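Local coordinates for protein DnaJ homolog subfamily C member 27-A (Xenopus laevis, PDB 6JMG) that binds GTP and magnesium as a small GTPase of the Rab family and is possibly involved in regulating the MEK/ERK pathway, at residues A47-D52 with P76-V81; I20-A25 with D108-E113; I51-T56 with K66-D71. One frame throughout, in Å; residues are numbered along the deposited sequence.

Overall arrangement
Followed from the N terminus, the chain first runs through 20-25, where strand 15-22 passes into the P-loop and is met across a long loop by 108-113 on helix 107-117. Contact 2 thus closes a loop of 82 residues, and the other two contacts nest inside it. Contact 1 closes 23 residues between 47-52 and 76-81; contact 3 overlaps 47-52, sharing I51 and D52, and closes the hairpin of strands 51-60 and 63-72 within it. None cross. S21 OG lies 2.9 Å from D71 OD1, a probable hydrogen bond joining contacts 2 and 3, while Y79 CD1 packs 3.4 Å from E113 CD between contacts 1 and 2. Contacts 1 and 2 both reach GTP.

Contact 1 of 3, residues A47-D52 with P76-V81. With MG (magnesium ion), chain D; GTP (guanosine-5'-triphosphate), chain C.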
loop_
_atom_site.group_PDB
_atom_site.type_symbol
_atom_site.label_atom_id
_atom_site.label_comp_id
_atom_site.label_asym_id
_atom_site.label_seq_id
_atom_site.Cartn_x
_atom_site.Cartn_y
_atom_site.Cartn_z
ATOM N N ALA A 47 19.488 12.030 14.122
ATOM C CA ALA A 47 19.042 10.777 13.516
ATOM C C ALA A 47 18.215 9.975 14.504
ATOM O O ALA A 47 18.587 9.836 15.675
ATOM C CB ALA A 47 20.228 9.949 13.047
ATOM N N THR A 48 17.053 9.508 14.048
ATOM C CA THR A 48 16.260 8.613 14.870
ATOM C C THR A 48 17.045 7.339 15.119
ATOM O O THR A 48 17.673 6.796 14.208
ATOM C CB THR A 48 14.939 8.286 14.190
ATOM O OG1 THR A 48 14.249 9.515 13.898
ATOM C CG2 THR A 48 14.072 7.348 15.106
ATOM N N ILE A 49 17.044 6.884 16.360
ATOM C CA ILE A 49 17.805 5.709 16.739
ATOM C C ILE A 49 16.827 4.543 16.765
ATOM O O ILE A 49 16.077 4.336 17.729
ATOM C CB ILE A 49 18.533 5.902 18.063
ATOM C CG1 ILE A 49 19.542 7.048 17.899
ATOM C CG2 ILE A 49 19.204 4.604 18.447
ATOM C CD1 ILE A 49 20.347 7.358 19.161
ATOM N N GLY A 50 16.811 3.803 15.673
ATOM C CA GLY A 50 15.891 2.699 15.555
ATOM C C GLY A 50 14.489 3.201 15.312
ATOM O O GLY A 50 13.999 3.166 14.182
ATOM N N ILE A 51 13.850 3.719 16.350
ATOM C CA ILE A 51 12.417 3.973 16.274
ATOM C C ILE A 51 12.025 4.916 17.413
ATOM O O ILE A 51 12.498 4.782 18.545
ATOM C CB ILE A 51 11.646 2.629 16.292
ATOM C CG1 ILE A 51 10.153 2.830 16.097
ATOM C CG2 ILE A 51 11.950 1.856 17.536
ATOM C CD1 ILE A 51 9.748 2.701 14.642
ATOM N N ASP A 52 11.183 5.898 17.097
ATOM C CA ASP A 52 10.644 6.825 18.083
ATOM C C ASP A 52 9.137 6.671 18.112
ATOM O O ASP A 52 8.486 6.711 17.066
ATOM C CB ASP A 52 10.999 8.272 17.785
ATOM C CG ASP A 52 12.146 8.766 18.611
ATOM O OD1 ASP A 52 12.934 7.926 19.098
ATOM O OD2 ASP A 52 12.264 9.997 18.773
ATOM N N PRO A 76 20.031 1.897 7.052
ATOM C CA PRO A 76 19.861 0.432 6.940
ATOM C C PRO A 76 20.349 -0.346 8.151
ATOM O O PRO A 76 19.862 -1.463 8.389
ATOM C CB PRO A 76 20.675 0.074 5.690
ATOM C CG PRO A 76 21.631 1.211 5.520
ATOM C CD PRO A 76 20.920 2.443 6.018
ATOM N N PHE A 77 21.282 0.206 8.933
ATOM C CA PHE A 77 21.731 -0.468 10.148
ATOM C C PHE A 77 20.556 -0.871 11.030
ATOM O O PHE A 77 20.638 -1.861 11.764
ATOM C CB PHE A 77 22.701 0.447 10.911
ATOM C CG PHE A 77 23.111 -0.081 12.269
ATOM C CD1 PHE A 77 22.314 0.130 13.396
ATOM C CD2 PHE A 77 24.305 -0.764 12.424
ATOM C CE1 PHE A 77 22.693 -0.349 14.633
ATOM C CE2 PHE A 77 24.691 -1.236 13.661
ATOM C CZ PHE A 77 23.877 -1.039 14.765
ATOM N N PHE A 78 19.461 -0.111 10.985
ATOM C CA PHE A 78 18.306 -0.342 11.837
ATOM C C PHE A 78 17.249 -1.216 11.180
ATOM O O PHE A 78 16.104 -1.256 11.661
ATOM C CB PHE A 78 17.707 0.993 12.268
ATOM C CG PHE A 78 18.587 1.763 13.202
ATOM C CD1 PHE A 78 18.875 1.269 14.468
ATOM C CD2 PHE A 78 19.147 2.971 12.814
ATOM C CE1 PHE A 78 19.698 1.969 15.323
ATOM C CE2 PHE A 78 19.968 3.673 13.673
ATOM C CZ PHE A 78 20.242 3.176 14.926
ATOM N N TYR A 79 17.622 -1.951 10.130
ATOM C CA TYR A 79 16.695 -2.874 9.483
ATOM C C TYR A 79 16.027 -3.799 10.498
ATOM O O TYR A 79 14.793 -3.914 10.543
ATOM C CB TYR A 79 17.456 -3.678 8.435
ATOM C CG TYR A 79 16.670 -4.795 7.817
ATOM C CD1 TYR A 79 15.552 -4.529 7.035
ATOM C CD2 TYR A 79 17.052 -6.114 7.996
ATOM C CE1 TYR A 79 14.829 -5.549 6.454
ATOM C CE2 TYR A 79 16.341 -7.143 7.418
ATOM C CZ TYR A 79 15.227 -6.858 6.648
ATOM O OH TYR A 79 14.512 -7.888 6.077
ATOM N N GLU A 80 16.836 -4.453 11.341
ATOM C CA GLU A 80 16.301 -5.448 12.263
ATOM C C GLU A 80 15.459 -4.808 13.358
ATOM O O GLU A 80 14.535 -5.444 13.882
ATOM C CB GLU A 80 17.439 -6.258 12.874
ATOM C CG GLU A 80 18.079 -7.243 11.904
ATOM C CD GLU A 80 19.284 -6.658 11.169
ATOM O OE1 GLU A 80 19.442 -5.412 11.154
ATOM O OE2 GLU A 80 20.081 -7.449 10.617
ATOM N N VAL A 81 15.767 -3.562 13.723
ATOM C CA VAL A 81 14.961 -2.860 14.717
ATOM C C VAL A 81 13.590 -2.516 14.143
ATOM O O VAL A 81 12.568 -2.603 14.847
ATOM C CB VAL A 81 15.700 -1.614 15.234
ATOM C CG1 VAL A 81 14.745 -0.734 16.011
ATOM C CG2 VAL A 81 16.905 -2.012 16.103
HETATM MG MG MG D . 14.084 10.581 12.041
HETATM P PG GTP C . 16.508 9.651 10.170
HETATM O O1G GTP C . 15.665 9.641 11.426
HETATM O O2G GTP C . 16.108 8.554 9.215
HETATM O O3G GTP C . 17.969 9.477 10.547
HETATM O O3B GTP C . 16.318 11.005 9.303
HETATM P PB GTP C . 14.907 11.763 9.138
HETATM O O1B GTP C . 14.155 11.261 7.935
HETATM O O2B GTP C . 14.005 11.687 10.347
HETATM O O3A GTP C . 15.364 13.270 8.806
HETATM P PA GTP C . 15.119 14.492 9.818
HETATM O O1A GTP C . 13.653 14.767 10.051
HETATM O O2A GTP C . 15.814 14.270 11.128
HETATM O "O5'" GTP C . 15.843 15.643 8.986
HETATM C "C5'" GTP C . 17.170 15.460 8.554
HETATM C "C4'" GTP C . 17.782 16.843 8.363
HETATM O "O4'" GTP C . 17.114 17.466 7.300
HETATM C "C3'" GTP C . 17.616 17.769 9.542
HETATM O "O3'" GTP C . 18.782 18.532 9.538
HETATM C "C2'" GTP C . 16.475 18.696 9.196
HETATM O "O2'" GTP C . 16.634 20.022 9.647
HETATM C "C1'" GTP C . 16.563 18.716 7.701
HETATM N N9 GTP C . 15.245 18.877 7.087
HETATM C C8 GTP C . 14.131 18.104 7.298
HETATM N N7 GTP C . 13.136 18.566 6.493
HETATM C C5 GTP C . 13.607 19.616 5.782
HETATM C C6 GTP C . 13.023 20.437 4.831
HETATM O O6 GTP C . 11.850 20.286 4.500
HETATM N N1 GTP C . 13.775 21.429 4.237
HETATM C C2 GTP C . 15.089 21.617 4.590
HETATM N N2 GTP C . 15.775 22.592 4.010
HETATM N N3 GTP C . 15.673 20.798 5.541
HETATM C C4 GTP C . 14.939 19.818 6.131
HETATM O O HOH W 1 12.713 9.116 11.372
HETATM O O HOH W 2 15.347 12.148 12.797
#
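Two side chains of 76-81, F78 and V81, reach across to 47-52, and G50 receives both. F77 does not touch 47-52, but its CD1 stands over the centre of the F78 ring, on the face turned from G50. F78, at the N-cap position of the helix that follows, carries most of the contact. Its CG, anti to the carbonyl carbon (chi1 -68°), puts the ring beside 47-52, one face against the backbone of I49 and G50. G50 N sits 3.3 Å above the ring plane, over its centre, and G50 CA makes a CH-pi contact 3.8 Å from the ring centroid, 26° off the normal. The rim is met by I49, whose CG2 lies 3.9 Å from F78 CZ. One helical turn on, V81 brings CG1 to 3.6 Å from G50 CA and, more loosely, to I51 CG2. A CB at position 50 would probably clash with V81 CG1, and the positive phi of 74° also favours glycine.

No hydrogen bond spans the two segments. G50 pairs through its backbone with A73, and T48 turns OG1 and N to the metal and nucleotide: OG1 binds magnesium at 2.1 Å, and T48 N donates to GTP O1G at 3.0 Å. The metal's other ligands are GTP O1G and O2B, two waters and S30 OG. A threonine holding both metal and gamma-phosphate is as in the first switch region of GTP-bound small GTPases; 76-81 would correspond to the second, so the apolar patch probably joins the two switches.

In the fold, 47-52 leads into edge strand 51-60, with I51 resting on M72 of neighbouring strand 63-72, while 76-81 follows the short loop after that strand and holds most of helix 79-82.

Contact 2 of 3, residues I20-A25 with D108-E113; sequences ISMGNA and DGWLAE. With GTP (guanosine-5'-triphosphate), chain C.
W110 of helix 107-117 lays one indole face against M22 and G23, where strand 15-22 gives way to the P-loop that wraps the phosphates of GTP. This is the tight part, and it is buried. G23 N lies 3.5 Å above the ring plane, over its centre, and G23 CA makes a CH-pi contact with the five-membered ring, 3.8 Å from its centroid. The side chains of M22 and W110 run antiparallel to one another: the methionine leaves the strand with CG anti to its carbonyl carbon, then bends sharply (chi3 15°), which carries CE back to 3.4 Å from W110 CB. M72, R82 and Y86 also touch the W110 side chain. An alanine in place of W110 would probably leave a gap over G23 and take from N24 OD1 its indole donor.

The helix face bearing D108, G109 and A112 turns to solvent and touches nothing of 20-25. N24, only partly exposed, lies between the two regimes: its OD1 takes a hydrogen bond from S106 OG and a second from W110 NE1, 2.8 Å long, at an N-H...O angle of 174° and within 3° of the indole plane.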
loop_
_atom_site.group_PDB
_atom_site.type_symbol
_atom_site.label_atom_id
_atom_site.label_comp_id
_atom_site.label_asym_id
_atom_site.label_seq_id
_atom_site.Cartn_x
_atom_site.Cartn_y
_atom_site.Cartn_z
ATOM N N ILE A 20 3.196 4.822 10.660
ATOM C CA ILE A 20 4.643 4.704 10.635
ATOM C C ILE A 20 5.209 5.598 9.543
ATOM O O ILE A 20 4.508 6.018 8.617
ATOM C CB ILE A 20 5.095 3.255 10.429
ATOM C CG1 ILE A 20 4.717 2.784 9.041
ATOM C CG2 ILE A 20 4.476 2.342 11.491
ATOM C CD1 ILE A 20 5.358 1.451 8.721
ATOM N N SER A 21 6.507 5.867 9.651
ATOM C CA SER A 21 7.250 6.630 8.654
ATOM C C SER A 21 8.329 5.760 8.024
ATOM O O SER A 21 9.028 5.019 8.721
ATOM C CB SER A 21 7.912 7.845 9.299
ATOM O OG SER A 21 8.901 7.397 10.226
ATOM N N MET A 22 8.506 5.884 6.717
ATOM C CA MET A 22 9.534 5.121 6.029
ATOM C C MET A 22 10.242 6.043 5.041
ATOM O O MET A 22 9.645 6.981 4.497
ATOM C CB MET A 22 8.965 3.884 5.291
ATOM C CG MET A 22 8.199 2.883 6.148
ATOM S SD MET A 22 7.468 1.454 5.290
ATOM C CE MET A 22 8.305 1.531 3.735
ATOM N N GLY A 23 11.515 5.762 4.814
ATOM C CA GLY A 23 12.330 6.488 3.859
ATOM C C GLY A 23 13.754 6.632 4.371
ATOM O O GLY A 23 14.048 6.456 5.558
ATOM N N ASN A 24 14.655 6.980 3.455
ATOM C CA ASN A 24 16.082 6.989 3.747
ATOM C C ASN A 24 16.422 7.978 4.865
ATOM O O ASN A 24 15.620 8.829 5.264
ATOM C CB ASN A 24 16.866 7.311 2.476
ATOM C CG ASN A 24 16.941 6.119 1.511
ATOM O OD1 ASN A 24 16.309 5.087 1.726
ATOM N ND2 ASN A 24 17.725 6.263 0.451
ATOM N N ALA A 25 17.633 7.836 5.394
ATOM C CA ALA A 25 18.095 8.751 6.428
ATOM C C ALA A 25 18.216 10.176 5.890
ATOM O O ALA A 25 18.493 10.393 4.704
ATOM C CB ALA A 25 19.439 8.294 6.985
ATOM N N ASP A 108 11.160 1.868 -3.930
ATOM C CA ASP A 108 10.729 0.511 -4.259
ATOM C C ASP A 108 11.262 -0.482 -3.235
ATOM O O ASP A 108 10.541 -1.398 -2.814
ATOM C CB ASP A 108 11.160 0.135 -5.678
ATOM C CG ASP A 108 10.255 0.745 -6.764
ATOM O OD1 ASP A 108 9.023 0.536 -6.704
ATOM O OD2 ASP A 108 10.776 1.419 -7.687
ATOM N N GLY A 109 12.511 -0.286 -2.793
ATOM C CA GLY A 109 13.076 -1.145 -1.760
ATOM C C GLY A 109 12.343 -1.029 -0.429
ATOM O O GLY A 109 12.170 -2.023 0.283
ATOM N N TRP A 110 11.899 0.185 -0.076
ATOM C CA TRP A 110 11.122 0.350 1.152
ATOM C C TRP A 110 9.819 -0.427 1.076
ATOM O O TRP A 110 9.436 -1.101 2.038
ATOM C CB TRP A 110 10.859 1.838 1.440
ATOM C CG TRP A 110 12.042 2.495 2.091
ATOM C CD1 TRP A 110 13.020 3.230 1.472
ATOM C CD2 TRP A 110 12.412 2.427 3.474
ATOM N NE1 TRP A 110 13.963 3.641 2.390
ATOM C CE2 TRP A 110 13.615 3.158 3.624
ATOM C CE3 TRP A 110 11.843 1.826 4.601
ATOM C CZ2 TRP A 110 14.252 3.302 4.854
ATOM C CZ3 TRP A 110 12.470 1.981 5.826
ATOM C CH2 TRP A 110 13.657 2.717 5.945
ATOM N N LEU A 111 9.121 -0.350 -0.057
ATOM C CA LEU A 111 7.898 -1.131 -0.207
ATOM C C LEU A 111 8.192 -2.621 -0.096
ATOM O O LEU A 111 7.454 -3.364 0.562
ATOM C CB LEU A 111 7.237 -0.815 -1.546
ATOM C CG LEU A 111 6.633 0.579 -1.673
ATOM C CD1 LEU A 111 5.839 0.715 -2.946
ATOM C CD2 LEU A 111 5.752 0.860 -0.482
ATOM N N ALA A 112 9.292 -3.067 -0.707
ATOM C CA ALA A 112 9.659 -4.474 -0.630
ATOM C C ALA A 112 9.920 -4.894 0.809
ATOM O O ALA A 112 9.499 -5.974 1.243
ATOM C CB ALA A 112 10.893 -4.739 -1.492
ATOM N N GLU A 113 10.613 -4.048 1.565
ATOM C CA GLU A 113 10.954 -4.407 2.933
ATOM C C GLU A 113 9.708 -4.499 3.798
ATOM O O GLU A 113 9.546 -5.451 4.567
ATOM C CB GLU A 113 11.937 -3.390 3.493
ATOM C CG GLU A 113 12.096 -3.476 4.964
ATOM C CD GLU A 113 13.206 -2.609 5.438
ATOM O OE1 GLU A 113 13.097 -2.094 6.569
ATOM O OE2 GLU A 113 14.174 -2.433 4.666
HETATM P PG GTP C . 16.508 9.651 10.170
HETATM O O1G GTP C . 15.665 9.641 11.426
HETATM O O2G GTP C . 16.108 8.554 9.215
HETATM O O3G GTP C . 17.969 9.477 10.547
HETATM O O3B GTP C . 16.318 11.005 9.303
HETATM P PB GTP C . 14.907 11.763 9.138
HETATM O O1B GTP C . 14.155 11.261 7.935
HETATM O O2B GTP C . 14.005 11.687 10.347
HETATM O O3A GTP C . 15.364 13.270 8.806
HETATM P PA GTP C . 15.119 14.492 9.818
HETATM O O1A GTP C . 13.653 14.767 10.051
HETATM O O2A GTP C . 15.814 14.270 11.128
HETATM O "O5'" GTP C . 15.843 15.643 8.986
HETATM C "C5'" GTP C . 17.170 15.460 8.554
HETATM C "C4'" GTP C . 17.782 16.843 8.363
HETATM O "O4'" GTP C . 17.114 17.466 7.300
HETATM C "C3'" GTP C . 17.616 17.769 9.542
HETATM O "O3'" GTP C . 18.782 18.532 9.538
HETATM C "C2'" GTP C . 16.475 18.696 9.196
HETATM O "O2'" GTP C . 16.634 20.022 9.647
HETATM C "C1'" GTP C . 16.563 18.716 7.701
HETATM N N9 GTP C . 15.245 18.877 7.087
HETATM C C8 GTP C . 14.131 18.104 7.298
HETATM N N7 GTP C . 13.136 18.566 6.493
HETATM C C5 GTP C . 13.607 19.616 5.782
HETATM C C6 GTP C . 13.023 20.437 4.831
HETATM O O6 GTP C . 11.850 20.286 4.500
HETATM N N1 GTP C . 13.775 21.429 4.237
HETATM C C2 GTP C . 15.089 21.617 4.590
HETATM N N2 GTP C . 15.775 22.592 4.010
HETATM N N3 GTP C . 15.673 20.798 5.541
HETATM C C4 GTP C . 14.939 19.818 6.131
#

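Contact 3 of 3, residues I51-T56 with K66-D71; sequences IDYGVT and KVNIFD
D52 and D71 form the first hydrogen-bonded pair between these antiparallel strands: D52 N donates to D71 O, and D71 N returns a bond of 2.8 Å to D52 O. The same two-way exchange repeats at G54 with I69 and at T56 with V67, so six backbone N-H groups and six carbonyls are satisfied across the strand border. The intervening K66, N68 and F70 make their backbone hydrogen bonds to strand 15-22 instead, with L15, I17 and V19. Between the pairs, CA-H groups add weaker contacts, as from Y53 CA to I69 O at 3.3 Å.

The segments belong to the beta hairpin of strands 51-60 and 63-72, placed as the interswitch hairpin of small GTPases; the axes of 51-56 and 66-71 stand at 165°. From the face carrying Y53, V55, N68 and F70, Y53 OH donates to N68 OD1 at 2.6 Å. With CG anti to the backbone N (chi1 171°), the tyrosine runs beside N68 in the same direction, its ring within 11° of the amide plane. N68 OD1 also takes a weak bond from K66 NZ, and N68 ND2 donates to I17 O of strand 15-22. Beside them, Y53 CD1 rests 3.6 Å above the F70 ring, toward its rim, and I51 CD1 packs on F70 CB.

On the other face, T56 CG2 meets V67 CB and, at 3.7 Å, I69 CD1. The carboxylate of D71 finds its partners beyond the hairpin: OD2 accepts from S30 OG, a magnesium ligand, and OD1 bonds with S21 OG.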
loop_
_atom_site.group_PDB
_atom_site.type_symbol
_atom_site.label_atom_id
_atom_site.label_comp_id
_atom_site.label_asym_id
_atom_site.label_seq_id
_atom_site.Cartn_x
_atom_site.Cartn_y
_atom_site.Cartn_z
ATOM N N ILE A 51 13.850 3.719 16.350
ATOM C CA ILE A 51 12.417 3.973 16.274
ATOM C C ILE A 51 12.025 4.916 17.413
ATOM O O ILE A 51 12.498 4.782 18.545
ATOM C CB ILE A 51 11.646 2.629 16.292
ATOM C CG1 ILE A 51 10.153 2.830 16.097
ATOM C CG2 ILE A 51 11.950 1.856 17.536
ATOM C CD1 ILE A 51 9.748 2.701 14.642
ATOM N N ASP A 52 11.183 5.898 17.097
ATOM C CA ASP A 52 10.644 6.825 18.083
ATOM C C ASP A 52 9.137 6.671 18.112
ATOM O O ASP A 52 8.486 6.711 17.066
ATOM C CB ASP A 52 10.999 8.272 17.785
ATOM C CG ASP A 52 12.146 8.766 18.611
ATOM O OD1 ASP A 52 12.934 7.926 19.098
ATOM O OD2 ASP A 52 12.264 9.997 18.773
ATOM N N TYR A 53 8.605 6.422 19.299
ATOM C CA TYR A 53 7.193 6.176 19.493
ATOM C C TYR A 53 6.569 7.366 20.185
ATOM O O TYR A 53 7.122 7.898 21.154
ATOM C CB TYR A 53 6.949 4.918 20.334
ATOM C CG TYR A 53 5.504 4.736 20.733
ATOM C CD1 TYR A 53 4.550 4.356 19.801
ATOM C CD2 TYR A 53 5.084 4.979 22.039
ATOM C CE1 TYR A 53 3.209 4.191 20.170
ATOM C CE2 TYR A 53 3.751 4.823 22.414
ATOM C CZ TYR A 53 2.827 4.432 21.484
ATOM O OH TYR A 53 1.515 4.289 21.850
ATOM N N GLY A 54 5.390 7.744 19.716
ATOM C CA GLY A 54 4.660 8.824 20.337
ATOM C C GLY A 54 3.191 8.691 20.017
ATOM O O GLY A 54 2.792 7.961 19.106
ATOM N N VAL A 55 2.394 9.373 20.815
ATOM C CA VAL A 55 0.961 9.430 20.607
ATOM C C VAL A 55 0.579 10.882 20.396
ATOM O O VAL A 55 1.033 11.766 21.133
ATOM C CB VAL A 55 0.206 8.804 21.790
ATOM C CG1 VAL A 55 -1.295 9.065 21.674
ATOM C CG2 VAL A 55 0.511 7.295 21.821
ATOM N N THR A 56 -0.236 11.122 19.379
ATOM C CA THR A 56 -0.830 12.424 19.148
ATOM C C THR A 56 -2.337 12.238 19.020
ATOM O O THR A 56 -2.837 11.124 18.841
ATOM C CB THR A 56 -0.235 13.090 17.898
ATOM O OG1 THR A 56 -0.783 14.407 17.744
ATOM C CG2 THR A 56 -0.536 12.266 16.663
ATOM N N LYS A 66 -6.984 8.842 17.977
ATOM C CA LYS A 66 -5.765 8.699 18.757
ATOM C C LYS A 66 -4.749 7.987 17.871
ATOM O O LYS A 66 -4.985 6.856 17.431
ATOM C CB LYS A 66 -6.027 7.931 20.054
ATOM C CG LYS A 66 -4.783 7.683 20.919
ATOM C CD LYS A 66 -5.039 6.641 22.033
ATOM C CE LYS A 66 -3.739 6.173 22.736
ATOM N NZ LYS A 66 -3.179 4.868 22.220
ATOM N N VAL A 67 -3.625 8.650 17.600
ATOM C CA VAL A 67 -2.677 8.216 16.578
ATOM C C VAL A 67 -1.408 7.732 17.259
ATOM O O VAL A 67 -0.713 8.509 17.921
ATOM C CB VAL A 67 -2.353 9.344 15.590
ATOM C CG1 VAL A 67 -1.495 8.815 14.491
ATOM C CG2 VAL A 67 -3.625 9.968 15.051
ATOM N N ASN A 68 -1.108 6.456 17.097
ATOM C CA ASN A 68 0.159 5.892 17.529
ATOM C C ASN A 68 1.166 6.024 16.399
ATOM O O ASN A 68 1.008 5.398 15.346
ATOM C CB ASN A 68 -0.003 4.427 17.920
ATOM C CG ASN A 68 -0.916 4.239 19.111
ATOM O OD1 ASN A 68 -0.506 4.414 20.261
ATOM N ND2 ASN A 68 -2.164 3.891 18.842
ATOM N N ILE A 69 2.209 6.810 16.621
ATOM C CA ILE A 69 3.212 7.074 15.605
ATOM C C ILE A 69 4.476 6.303 15.959
ATOM O O ILE A 69 4.966 6.392 17.089
ATOM C CB ILE A 69 3.485 8.583 15.470
ATOM C CG1 ILE A 69 2.199 9.318 15.064
ATOM C CG2 ILE A 69 4.534 8.844 14.405
ATOM C CD1 ILE A 69 2.364 10.850 14.832
ATOM N N PHE A 70 4.968 5.517 15.004
ATOM C CA PHE A 70 6.248 4.817 15.082
ATOM C C PHE A 70 7.110 5.447 14.002
ATOM O O PHE A 70 7.121 5.001 12.851
ATOM C CB PHE A 70 6.091 3.297 14.874
ATOM C CG PHE A 70 5.252 2.639 15.926
ATOM C CD1 PHE A 70 3.879 2.870 15.987
ATOM C CD2 PHE A 70 5.829 1.796 16.865
ATOM C CE1 PHE A 70 3.096 2.269 16.968
ATOM C CE2 PHE A 70 5.062 1.190 17.832
ATOM C CZ PHE A 70 3.691 1.430 17.888
ATOM N N ASP A 71 7.841 6.481 14.389
ATOM C CA ASP A 71 8.733 7.186 13.483
ATOM C C ASP A 71 9.981 6.334 13.339
ATOM O O ASP A 71 10.701 6.133 14.322
ATOM C CB ASP A 71 9.025 8.572 14.053
ATOM C CG ASP A 71 10.088 9.325 13.276
ATOM O OD1 ASP A 71 10.341 9.002 12.103
ATOM O OD2 ASP A 71 10.680 10.251 13.856
#